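PDB 6FAK: afamin, which carries hydrophobic molecules in body fluids, binds vitamin E and keeps lipidated Wnt proteins soluble and active. Local coordinates for residues K403-K407 with G430-V434; L411-K416 with L530-K535; T423-S428 with R524-R528; F508-A512 with P565-N570. One frame throughout, in Å; residues are numbered along the deposited sequence. Where two conformers were deposited one is given.

Contact 1. Residues K403-K407 with G430-V434; sequences KDGLK and GEKMV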
loop_
_atom_site.group_PDB
_atom_site.type_symbol
_atom_site.label_atom_id
_atom_site.label_comp_id
_atom_site.label_asym_id
_atom_site.label_seq_id
_atom_site.Cartn_x
_atom_site.Cartn_y
_atom_site.Cartn_z
ATOM N N LYS A 403 18.373 5.785 10.931
ATOM C CA LYS A 403 17.248 5.912 10.019
ATOM C C LYS A 403 17.433 7.010 8.932
ATOM O O LYS A 403 17.272 6.764 7.712
ATOM C CB LYS A 403 15.994 6.177 10.824
ATOM C CG LYS A 403 14.770 6.427 9.989
ATOM C CD LYS A 403 13.650 7.084 10.778
ATOM C CE LYS A 403 12.373 7.091 9.940
ATOM N NZ LYS A 403 11.799 8.449 9.804
ATOM N N ASP A 404 17.767 8.203 9.407
ATOM C CA ASP A 404 17.966 9.366 8.568
ATOM C C ASP A 404 19.117 9.172 7.577
ATOM O O ASP A 404 18.958 9.431 6.372
ATOM C CB ASP A 404 18.243 10.599 9.433
ATOM C CG ASP A 404 17.054 11.051 10.254
ATOM O OD1 ASP A 404 15.930 10.622 10.044
ATOM O OD2 ASP A 404 17.253 11.935 11.090
ATOM N N GLY A 405 20.245 8.679 8.076
ATOM C CA GLY A 405 21.441 8.418 7.246
ATOM C C GLY A 405 21.203 7.414 6.128
ATOM O O GLY A 405 21.627 7.618 4.986
ATOM N N LEU A 406 20.493 6.337 6.444
ATOM C CA LEU A 406 20.123 5.370 5.441
ATOM C C LEU A 406 19.126 5.970 4.460
ATOM O O LEU A 406 19.212 5.679 3.292
ATOM C CB LEU A 406 19.490 4.093 6.052
ATOM C CG LEU A 406 19.255 2.933 5.056
ATOM C CD1 LEU A 406 20.473 2.555 4.219
ATOM C CD2 LEU A 406 18.728 1.702 5.773
ATOM N N LYS A 407 18.164 6.747 4.963
ATOM C CA LYS A 407 17.158 7.401 4.123
ATOM C C LYS A 407 17.824 8.262 3.032
ATOM O O LYS A 407 17.432 8.170 1.867
ATOM C CB LYS A 407 16.179 8.218 4.954
ATOM C CG LYS A 407 15.049 8.850 4.156
ATOM C CD LYS A 407 13.923 9.452 4.978
ATOM C CE LYS A 407 14.344 10.353 6.143
ATOM N NZ LYS A 407 15.489 11.266 5.905
ATOM N N GLY A 430 11.184 7.252 -0.409
ATOM C CA GLY A 430 12.308 7.126 0.468
ATOM C C GLY A 430 11.915 6.843 1.918
ATOM O O GLY A 430 12.512 5.958 2.561
ATOM N N GLU A 431 10.933 7.577 2.440
ATOM C CA GLU A 431 10.454 7.340 3.813
ATOM C C GLU A 431 9.854 5.957 3.931
ATOM O O GLU A 431 10.193 5.222 4.855
ATOM C CB GLU A 431 9.436 8.397 4.307
ATOM C CG GLU A 431 10.026 9.435 5.263
ATOM C CD GLU A 431 10.450 8.882 6.638
ATOM O OE1 GLU A 431 11.505 9.293 7.144
ATOM O OE2 GLU A 431 9.739 8.054 7.230
ATOM N N LYS A 432 9.000 5.590 2.985
ATOM C CA LYS A 432 8.451 4.249 2.959
ATOM C C LYS A 432 9.536 3.171 2.866
ATOM O O LYS A 432 9.465 2.157 3.564
ATOM C CB LYS A 432 7.459 4.085 1.819
ATOM C CG LYS A 432 6.178 4.836 2.094
ATOM C CD LYS A 432 5.232 4.922 0.895
ATOM C CE LYS A 432 4.134 5.974 1.148
ATOM N NZ LYS A 432 3.347 6.338 -0.074
ATOM N N MET A 433 10.564 3.375 2.055
ATOM C CA MET A 433 11.634 2.374 1.996
ATOM C C MET A 433 12.328 2.200 3.367
ATOM O O MET A 433 12.524 1.079 3.812
ATOM C CB MET A 433 12.633 2.703 0.914
ATOM C CG MET A 433 13.735 1.687 0.733
ATOM S SD MET A 433 13.112 0.067 0.215
ATOM C CE MET A 433 12.890 0.350 -1.527
ATOM N N VAL A 434 12.639 3.304 4.050
ATOM C CA VAL A 434 13.418 3.220 5.265
ATOM C C VAL A 434 12.624 2.566 6.398
ATOM O O VAL A 434 13.204 1.915 7.241
ATOM C CB VAL A 434 14.093 4.565 5.613
ATOM C CG1 VAL A 434 13.161 5.530 6.294
ATOM C CG2 VAL A 434 15.317 4.305 6.445
#

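Contact 2. Residues L411-K416 with L530-K535; sequences LIRLTK and LVNLVK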
loop_
_atom_site.group_PDB
_atom_site.type_symbol
_atom_site.label_atom_id
_atom_site.label_comp_id
_atom_site.label_asym_id
_atom_site.label_seq_id
_atom_site.Cartn_x
_atom_site.Cartn_y
_atom_site.Cartn_z
ATOM N N LEU A 411 17.243 8.137 -0.991
ATOM C CA LEU A 411 16.792 9.315 -1.710
ATOM C C LEU A 411 17.715 9.625 -2.869
ATOM O O LEU A 411 17.253 9.931 -3.960
ATOM C CB LEU A 411 16.647 10.511 -0.737
ATOM C CG LEU A 411 15.497 10.380 0.247
ATOM C CD1 LEU A 411 15.575 11.581 1.175
ATOM C CD2 LEU A 411 14.127 10.363 -0.415
ATOM N N ILE A 412 19.020 9.561 -2.657
ATOM C CA ILE A 412 19.982 9.748 -3.758
ATOM C C ILE A 412 19.766 8.689 -4.887
ATOM O O ILE A 412 19.602 9.030 -6.079
ATOM C CB ILE A 412 21.469 9.714 -3.242
ATOM C CG1 ILE A 412 21.758 10.953 -2.380
ATOM C CG2 ILE A 412 22.433 9.678 -4.434
ATOM C CD1 ILE A 412 23.077 10.936 -1.611
ATOM N N ARG A 413 19.717 7.429 -4.495
ATOM C CA ARG A 413 19.584 6.308 -5.444
ATOM C C ARG A 413 18.275 6.372 -6.203
ATOM O O ARG A 413 18.290 6.255 -7.419
ATOM C CB ARG A 413 19.710 4.950 -4.738
ATOM C CG ARG A 413 21.174 4.510 -4.602
ATOM C CD ARG A 413 21.733 3.885 -5.911
ATOM N NE ARG A 413 22.484 4.858 -6.722
ATOM C CZ ARG A 413 22.619 4.840 -8.053
ATOM N NH1 ARG A 413 22.066 3.866 -8.783
ATOM N NH2 ARG A 413 23.311 5.783 -8.653
ATOM N N LEU A 414 17.172 6.565 -5.489
ATOM C CA LEU A 414 15.877 6.626 -6.102
ATOM C C LEU A 414 15.780 7.791 -7.104
ATOM O O LEU A 414 15.180 7.657 -8.173
ATOM C CB LEU A 414 14.749 6.754 -5.070
ATOM C CG LEU A 414 14.304 5.529 -4.256
ATOM C CD1 LEU A 414 13.530 5.996 -2.997
ATOM C CD2 LEU A 414 13.406 4.665 -5.126
ATOM N N THR A 415 16.285 8.958 -6.701
ATOM C CA THR A 415 16.241 10.156 -7.566
ATOM C C THR A 415 17.104 9.956 -8.832
ATOM O O THR A 415 16.695 10.333 -9.917
ATOM C CB THR A 415 16.620 11.429 -6.785
ATOM O OG1 THR A 415 15.763 11.557 -5.637
ATOM C CG2 THR A 415 16.433 12.627 -7.603
ATOM N N LYS A 416 18.265 9.333 -8.699
ATOM C CA LYS A 416 19.076 8.967 -9.869
ATOM C C LYS A 416 18.353 8.079 -10.896
ATOM O O LYS A 416 18.493 8.260 -12.149
ATOM C CB LYS A 416 20.372 8.248 -9.436
ATOM C CG LYS A 416 21.403 9.123 -8.769
ATOM C CD LYS A 416 22.129 10.019 -9.747
ATOM C CE LYS A 416 23.384 10.663 -9.138
ATOM N NZ LYS A 416 24.599 9.802 -8.964
ATOM N N LEU A 530 17.436 17.463 -0.471
ATOM C CA LEU A 530 18.336 16.447 -1.016
ATOM C C LEU A 530 17.901 15.953 -2.395
ATOM O O LEU A 530 18.737 15.842 -3.302
ATOM C CB LEU A 530 18.507 15.290 -0.078
ATOM C CG LEU A 530 19.435 14.188 -0.577
ATOM C CD1 LEU A 530 20.842 14.602 -0.981
ATOM C CD2 LEU A 530 19.546 13.158 0.521
ATOM N N VAL A 531 16.597 15.694 -2.542
ATOM C CA VAL A 531 16.062 15.244 -3.785
ATOM C C VAL A 531 16.264 16.301 -4.872
ATOM O O VAL A 531 16.764 15.968 -5.960
ATOM C CB VAL A 531 14.602 14.762 -3.660
ATOM C CG1 VAL A 531 13.939 14.529 -5.014
ATOM C CG2 VAL A 531 14.573 13.480 -2.850
ATOM N N ASN A 532 15.876 17.530 -4.595
ATOM C CA ASN A 532 16.094 18.639 -5.556
ATOM C C ASN A 532 17.577 18.825 -5.925
ATOM O O ASN A 532 17.930 19.029 -7.092
ATOM C CB ASN A 532 15.455 19.948 -5.064
ATOM C CG ASN A 532 13.941 19.876 -5.034
ATOM O OD1 ASN A 532 13.332 19.267 -5.926
ATOM N ND2 ASN A 532 13.323 20.505 -4.046
ATOM N N LEU A 533 18.453 18.679 -4.941
ATOM C CA LEU A 533 19.890 18.739 -5.183
ATOM C C LEU A 533 20.388 17.664 -6.159
ATOM O O LEU A 533 21.229 17.968 -7.077
ATOM C CB LEU A 533 20.657 18.633 -3.866
ATOM C CG LEU A 533 22.146 18.901 -3.958
ATOM C CD1 LEU A 533 22.437 20.350 -4.346
ATOM C CD2 LEU A 533 22.770 18.528 -2.615
ATOM N N VAL A 534 19.869 16.441 -5.978
ATOM C CA VAL A 534 20.238 15.308 -6.800
ATOM C C VAL A 534 19.725 15.532 -8.227
ATOM O O VAL A 534 20.435 15.210 -9.168
ATOM C CB VAL A 534 19.772 13.932 -6.258
ATOM C CG1 VAL A 534 20.142 12.837 -7.204
ATOM C CG2 VAL A 534 20.465 13.592 -4.936
ATOM N N LYS A 535 18.512 16.071 -8.381
ATOM C CA LYS A 535 17.988 16.413 -9.732
ATOM C C LYS A 535 18.892 17.454 -10.353
ATOM O O LYS A 535 19.339 17.315 -11.513
ATOM C CB LYS A 535 16.565 16.951 -9.656
ATOM C CG LYS A 535 15.529 15.882 -9.373
ATOM C CD LYS A 535 14.143 16.434 -9.249
ATOM C CE LYS A 535 13.163 15.312 -9.055
ATOM N NZ LYS A 535 11.791 15.813 -8.974
#

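Contact 3. Residues T423-S428 with R524-R528; sequences TEELVS and RKTDR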
loop_
_atom_site.group_PDB
_atom_site.type_symbol
_atom_site.label_atom_id
_atom_site.label_comp_id
_atom_site.label_asym_id
_atom_site.label_seq_id
_atom_site.Cartn_x
_atom_site.Cartn_y
_atom_site.Cartn_z
ATOM N N THR A 423 9.423 15.532 -6.686
ATOM C CA THR A 423 10.111 15.527 -5.442
ATOM C C THR A 423 9.263 15.016 -4.289
ATOM O O THR A 423 9.779 14.238 -3.462
ATOM C CB THR A 423 10.694 16.940 -5.152
ATOM O OG1 THR A 423 11.700 17.167 -6.135
ATOM C CG2 THR A 423 11.282 17.008 -3.784
ATOM N N GLU A 424 7.989 15.405 -4.234
ATOM C CA GLU A 424 7.121 14.937 -3.133
ATOM C C GLU A 424 6.990 13.422 -3.156
ATOM O O GLU A 424 7.042 12.771 -2.110
ATOM C CB GLU A 424 5.695 15.545 -3.172
ATOM C CG GLU A 424 5.598 16.983 -2.693
ATOM C CD GLU A 424 6.238 17.177 -1.332
ATOM O OE1 GLU A 424 7.300 17.823 -1.273
ATOM O OE2 GLU A 424 5.738 16.608 -0.344
ATOM N N GLU A 425 6.872 12.854 -4.350
ATOM C CA GLU A 425 6.753 11.403 -4.484
ATOM C C GLU A 425 8.047 10.686 -4.062
ATOM O O GLU A 425 7.983 9.666 -3.380
ATOM C CB GLU A 425 6.356 10.989 -5.925
ATOM C CG GLU A 425 6.291 9.470 -6.065
ATOM C CD GLU A 425 5.466 8.963 -7.233
ATOM O OE1 GLU A 425 5.127 9.727 -8.181
ATOM O OE2 GLU A 425 5.171 7.748 -7.172
ATOM N N LEU A 426 9.193 11.205 -4.490
ATOM C CA LEU A 426 10.475 10.592 -4.225
ATOM C C LEU A 426 10.727 10.599 -2.722
ATOM O O LEU A 426 11.214 9.642 -2.192
ATOM C CB LEU A 426 11.637 11.299 -5.003
ATOM C CG LEU A 426 11.655 10.962 -6.502
ATOM C CD1 LEU A 426 12.362 12.012 -7.376
ATOM C CD2 LEU A 426 12.230 9.557 -6.713
ATOM N N VAL A 427 10.392 11.703 -2.081
ATOM C CA VAL A 427 10.468 11.826 -0.645
ATOM C C VAL A 427 9.597 10.785 0.065
ATOM O O VAL A 427 10.092 10.098 0.940
ATOM C CB VAL A 427 10.137 13.274 -0.194
ATOM C CG1 VAL A 427 9.921 13.334 1.342
ATOM C CG2 VAL A 427 11.292 14.192 -0.555
ATOM N N SER A 428 8.331 10.644 -0.328
ATOM C CA SER A 428 7.438 9.580 0.183
ATOM C C SER A 428 8.005 8.181 0.016
ATOM O O SER A 428 7.962 7.393 0.939
ATOM C CB SER A 428 6.043 9.643 -0.435
ATOM O OG SER A 428 5.522 10.809 0.101
ATOM N N ARG A 524 10.834 16.481 6.380
ATOM C CA ARG A 524 10.376 16.489 4.998
ATOM C C ARG A 524 11.075 17.583 4.165
ATOM O O ARG A 524 11.437 17.345 3.018
ATOM C CB ARG A 524 8.837 16.575 4.897
ATOM C CG ARG A 524 8.310 16.212 3.506
ATOM C CD ARG A 524 6.846 15.763 3.466
ATOM N NE ARG A 524 6.720 14.306 3.481
ATOM C CZ ARG A 524 6.497 13.495 2.430
ATOM N NH1 ARG A 524 6.357 13.986 1.178
ATOM N NH2 ARG A 524 6.427 12.183 2.620
ATOM N N LYS A 525 11.306 18.737 4.764
ATOM C CA LYS A 525 12.066 19.835 4.145
ATOM C C LYS A 525 13.499 19.488 3.802
ATOM O O LYS A 525 14.002 19.837 2.718
ATOM C CB LYS A 525 12.054 21.066 5.061
ATOM C CG LYS A 525 13.274 22.009 5.006
ATOM C CD LYS A 525 13.358 22.854 3.719
ATOM C CE LYS A 525 14.793 23.255 3.331
ATOM N NZ LYS A 525 14.864 24.121 2.109
ATOM N N THR A 526 14.187 18.865 4.745
ATOM C CA THR A 526 15.527 18.328 4.494
ATOM C C THR A 526 15.534 17.298 3.337
ATOM O O THR A 526 16.418 17.328 2.469
ATOM C CB THR A 526 16.063 17.687 5.770
ATOM O OG1 THR A 526 16.173 18.718 6.757
ATOM C CG2 THR A 526 17.448 17.004 5.558
ATOM N N ASP A 527 14.522 16.425 3.352
ATOM C CA ASP A 527 14.387 15.366 2.366
ATOM C C ASP A 527 14.161 15.959 0.968
ATOM O O ASP A 527 14.759 15.499 -0.010
ATOM C CB ASP A 527 13.282 14.391 2.764
ATOM C CG ASP A 527 13.642 13.538 3.972
ATOM O OD1 ASP A 527 14.765 13.591 4.525
ATOM O OD2 ASP A 527 12.783 12.754 4.402
ATOM N N ARG A 528 13.331 16.988 0.890
ATOM C CA ARG A 528 13.080 17.659 -0.377
ATOM C C ARG A 528 14.278 18.361 -0.916
ATOM O O ARG A 528 14.517 18.319 -2.116
ATOM C CB ARG A 528 11.967 18.687 -0.318
ATOM C CG ARG A 528 10.603 18.148 -0.002
ATOM C CD ARG A 528 9.683 19.366 0.023
ATOM N NE ARG A 528 8.355 19.022 0.478
ATOM C CZ ARG A 528 7.806 19.295 1.664
ATOM N NH1 ARG A 528 8.476 19.989 2.587
ATOM N NH2 ARG A 528 6.560 18.895 1.915
#

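Contact 4. Residues F508-A512 with P565-N570; sequences FTFHA and PEVCFN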
loop_
_atom_site.group_PDB
_atom_site.type_symbol
_atom_site.label_atom_id
_atom_site.label_comp_id
_atom_site.label_asym_id
_atom_site.label_seq_id
_atom_site.Cartn_x
_atom_site.Cartn_y
_atom_site.Cartn_z
ATOM N N PHE A 508 16.973 25.935 -2.345
ATOM C CA PHE A 508 18.199 25.516 -1.690
ATOM C C PHE A 508 18.634 26.488 -0.593
ATOM O O PHE A 508 19.790 26.476 -0.149
ATOM C CB PHE A 508 19.264 25.363 -2.730
ATOM C CG PHE A 508 18.856 24.494 -3.898
ATOM C CD1 PHE A 508 18.950 23.124 -3.817
ATOM C CD2 PHE A 508 18.363 25.046 -5.067
ATOM C CE1 PHE A 508 18.593 22.329 -4.878
ATOM C CE2 PHE A 508 18.014 24.250 -6.119
ATOM C CZ PHE A 508 18.116 22.885 -6.010
ATOM N N THR A 509 17.695 27.312 -0.154
ATOM C CA THR A 509 17.963 28.329 0.857
ATOM C C THR A 509 17.322 27.880 2.140
ATOM O O THR A 509 16.158 27.531 2.171
ATOM C CB THR A 509 17.368 29.683 0.449
ATOM O OG1 THR A 509 17.975 30.095 -0.781
ATOM C CG2 THR A 509 17.612 30.725 1.509
ATOM N N PHE A 510 18.102 27.903 3.202
ATOM C CA PHE A 510 17.616 27.616 4.521
ATOM C C PHE A 510 17.113 28.934 5.113
ATOM O O PHE A 510 17.809 29.960 5.065
ATOM C CB PHE A 510 18.750 27.034 5.345
ATOM C CG PHE A 510 18.355 26.681 6.737
ATOM C CD1 PHE A 510 18.666 27.538 7.790
ATOM C CD2 PHE A 510 17.660 25.501 7.000
ATOM C CE1 PHE A 510 18.298 27.224 9.082
ATOM C CE2 PHE A 510 17.292 25.177 8.298
ATOM C CZ PHE A 510 17.608 26.040 9.341
ATOM N N HIS A 511 15.908 28.891 5.666
ATOM C CA HIS A 511 15.282 30.039 6.316
ATOM C C HIS A 511 15.284 29.850 7.827
ATOM O O HIS A 511 15.221 28.715 8.321
ATOM C CB HIS A 511 13.835 30.214 5.833
ATOM C CG HIS A 511 13.714 30.405 4.359
ATOM N ND1 HIS A 511 13.400 29.373 3.501
ATOM C CD2 HIS A 511 13.886 31.503 3.584
ATOM C CE1 HIS A 511 13.371 29.829 2.260
ATOM N NE2 HIS A 511 13.664 31.119 2.284
ATOM N N ALA A 512 15.299 30.982 8.538
ATOM C CA ALA A 512 15.497 31.039 9.996
ATOM C C ALA A 512 14.431 30.293 10.805
ATOM O O ALA A 512 14.753 29.665 11.820
ATOM C CB ALA A 512 15.593 32.487 10.454
ATOM N N PRO A 565 20.160 33.146 12.053
ATOM C CA PRO A 565 20.707 31.976 11.359
ATOM C C PRO A 565 20.813 32.069 9.830
ATOM O O PRO A 565 21.668 31.402 9.241
ATOM C CB PRO A 565 19.724 30.857 11.746
ATOM C CG PRO A 565 19.123 31.319 13.027
ATOM C CD PRO A 565 18.940 32.788 12.799
ATOM N N GLU A 566 19.962 32.869 9.193
ATOM C CA GLU A 566 19.886 32.873 7.722
ATOM C C GLU A 566 21.016 33.641 7.030
ATOM O O GLU A 566 21.523 33.199 5.987
ATOM C CB GLU A 566 18.505 33.310 7.224
ATOM C CG GLU A 566 18.022 34.691 7.644
ATOM C CD GLU A 566 16.702 35.047 6.988
ATOM O OE1 GLU A 566 15.924 34.118 6.643
ATOM O OE2 GLU A 566 16.448 36.261 6.817
ATOM N N VAL A 567 21.438 34.761 7.612
ATOM C CA VAL A 567 22.661 35.424 7.151
ATOM C C VAL A 567 23.871 34.502 7.294
ATOM O O VAL A 567 24.759 34.538 6.447
ATOM C CB VAL A 567 22.922 36.764 7.878
ATOM C CG1 VAL A 567 23.392 36.541 9.308
ATOM C CG2 VAL A 567 23.934 37.614 7.110
ATOM N N CYS A 568 23.889 33.677 8.349
ATOM C CA CYS A 568 24.984 32.736 8.593
ATOM C C CYS A 568 25.015 31.727 7.464
ATOM O O CYS A 568 26.081 31.461 6.902
ATOM C CB CYS A 568 24.835 32.036 9.958
ATOM S SG CYS A 568 26.019 30.690 10.308
ATOM N N PHE A 569 23.833 31.178 7.132
ATOM C CA PHE A 569 23.712 30.173 6.081
ATOM C C PHE A 569 24.215 30.645 4.723
ATOM O O PHE A 569 24.985 29.941 4.070
ATOM C CB PHE A 569 22.260 29.724 5.918
ATOM C CG PHE A 569 22.106 28.569 4.974
ATOM C CD1 PHE A 569 21.914 28.788 3.611
ATOM C CD2 PHE A 569 22.189 27.265 5.440
ATOM C CE1 PHE A 569 21.781 27.720 2.738
ATOM C CE2 PHE A 569 22.054 26.194 4.568
ATOM C CZ PHE A 569 21.854 26.424 3.216
ATOM N N ASN A 570 23.775 31.828 4.299
ATOM C CA ASN A 570 24.174 32.373 3.000
ATOM C C ASN A 570 25.663 32.718 2.904
ATOM O O ASN A 570 26.242 32.581 1.827
ATOM C CB ASN A 570 23.315 33.585 2.613
ATOM C CG ASN A 570 21.858 33.214 2.335
ATOM O OD1 ASN A 570 21.538 32.075 1.977
ATOM N ND2 ASN A 570 20.969 34.184 2.500
#

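Contact 1. Residues K403-K407 with G430-V434
Lys-407 and Val-434 mark the closest backbone approach, 5.7 Å between their CA atoms, where segments 403-407 and 430-434 of two successive helices pass with local axes 9.7 Å apart and directions 124° from each other. In this worked case of helix-on-helix packing, characteristic of the all-helical albumin fold and here in its third repeat, a branched residue and a charged pair share one crossing. With CG2 of Val-434 anti to its backbone N (CG1 sits at chi1 81°), CG2 is pushed against the backbone of the facing helix, 3.4 Å from Lys-403 O, and meets Leu-406 CB at 4.2 Å. The other methyl, CG1, lies across the aliphatic chain of Lys-403, 4.0 Å from its CE.

Past that methyl the lysine runs nearly straight and bends at its last torsion, bringing the amine to Glu-431, whose side chain it crosses at about a right angle. Lys-403 NZ makes a salt bridge to the syn lone pair of Glu-431 OE1 at 2.8 Å, with a weak second bond to OE2. Glu-431 was modelled in two conformers; this bridge is described for one, and its constancy is doubtful. Replacing Lys-403 by an alanine would probably leave that carboxylate without this cationic mate and uncover the CG1 side of Val-434. Lys-407 lays CE 3.2 Å from Glu-431 OE1, but its amine turns to a salt bridge with Asp-527 on helix 521-536.

Around this crossing, Leu-406 packs on Phe-398 and Phe-437, while Met-433 extends the core to Ala-454, Val-457 and Phe-458 of helix 446-462.

Contact 2. Residues L411-K416 with L530-K535
Thr-415 faces Val-531 and Val-534 with its hydroxyl folded back along its own helix: at chi1 -55° OG1 stands beside the backbone N and CG2 anti to it. One rotation thus serves two needs. OG1 bonds Leu-411 O at 2.8 Å, reaching that oxygen from the face opposite to the backbone N of Thr-415, so two bonds grip a single carbonyl and the buried hydroxyl is satisfied within its own helix. CG2 is left to point across the interface, 3.7 Å from Val-534 CG1, and 3.8 Å from the methylene CG of Lys-535. Val-531 packs against the oxygen side, its CG1 3.5 Å from Thr-415 OG1, a van der Waals touch.

The rest is aliphatic. Ile-412 CG1, anti to the carbonyl carbon, lies between two branches of the other helix, 3.9 Å from Val-534 CG2 and 4.0 Å from Leu-530 CD1, and the isoleucine crosses both side chains at about a right angle. Leu-411 meets Leu-530 CD2 through its CB and puts its CD2 against Val-531 CG2. At the far end the amines of two lysines leave the apolar seam: Lys-416 forms a salt bridge with Asp-542, and Lys-535 bonds Leu-421 O.

The local axes pass 9.2 Å apart at an angle of 44°, and the touching residues recur four apart (Leu-411 with Thr-415, Leu-530 with Val-534), consistent with ridges-into-grooves packing. This is the buried helix-on-helix core expected of the all-helical albumin fold, here in the third albumin repeat of afamin.

Contact 3. Residues T423-S428 with R524-R528
The guanidinium of Arg-524 has Val-427 CG1 over the centre of one face, 3.6 Å from CZ, while Glu-424 and Ser-428 supply oxygens at its edge. Its NH2 bonds Ser-428 OG at 3.0 Å, fairly straight (162°), and its NH1 forms a salt bridge with Glu-424 OE2 at 3.1 Å. Both oxygens lie near the guanidinium plane, yet NH1 meets OE2 from above the carboxylate plane, the two flat groups being turned 51° apart. A methyl on the face and two edge bonds together fix the rotation of the group, which a bend at chi3 has brought over toward the helix opposite.

The second guanidinium, that of Arg-528, carries CG of Arg-524 over one face, offset toward the rim, and turns its edge to the same glutamate. The model places Arg-528 NE and Glu-424 OE1 only 2.4 Å apart, a doubtful length, although the salt bridge itself is plain. NH2 adds a weak bond to OE2. One carboxylate thus joins two arginines a helical turn apart, a compact salt-bridge network.

Inward from the charges Val-427 CG1 packs on Asp-527 CB at 3.8 Å, and Thr-423 CG2 lies 3.9 Å from Arg-528 CB. Here the first turns of helix 423-440 meet helix 521-536, the local axes of 423-428 and 524-528 running 113° from each other. Helix 376-417 lies beside both: Asp-527 touches Tyr-408 and Leu-411, and Leu-426 packs on Thr-415.

Contact 4. Residues F508-A512 with P565-N570
The aromatic contact comes first: Phe-510 places its CB squarely over the face of the Phe-569 ring, 3.5 Å from the centroid and 15° off the ring normal, a CH-pi interaction. The two rings themselves meet obliquely, their centroids 5.7 Å apart. With CG anti to the backbone N (chi1 -179°), the Phe-510 ring is carried past its partner rather than laid on it. The same partner ring also touches the backbone of the irregular segment: Phe-569 CE1 lies 3.7 Å from Phe-508 O. Phe-510 N, buried here, has no polar partner in the model. Without the Phe-569 ring, as with an alanine here, the CH-pi contact is lost and a gap would probably open beneath Phe-510 CB.

Apolar contact continues where Ala-512 CB meets Pro-565 CD at 4.1 Å. Polar groups contribute little across this interface, which has no hydrogen bond. Glu-566 passes its side chain by the backbone, OE1 3.7 Å from Ala-512 N, and Thr-509 CG2 rests 4.2 Å from Asn-570 OD1.

The contact lays the segment 508-512, on the way from strand 503-504 to helix 521-536, against helix 565-572. Both phenylalanines also reach Val-556 of helix 542-560, and Phe-510 packs on Cys-515 and Cys-560, which are disulfide-bonded to each other. Cys-568 is joined to Cys-559, so the neighbouring cysteines Cys-559 and Cys-560, an albumin-family hallmark, tie down both sides.

In the fold
Contacts 1, 2 and 3 join three helices in pairs: helix 376-417 meets 423-440 in contact 1 and 521-536 in contact 2, and the last two meet in contact 3. Chemistry follows burial. Contact 2 is wholly buried and almost purely aliphatic; contact 1, also largely buried, adds a charged pair at its margin; contact 3, only partly buried, relies on a salt-bridge network. Lys-407 to Asp-527 links contacts 1 and 3, and Asn-532 to Thr-423 links 2 and 3. Contact 4, partly buried and farther from the chain's centre, pairs an irregular segment with a short helix through aromatic packing, touching contact 2 through Phe-508.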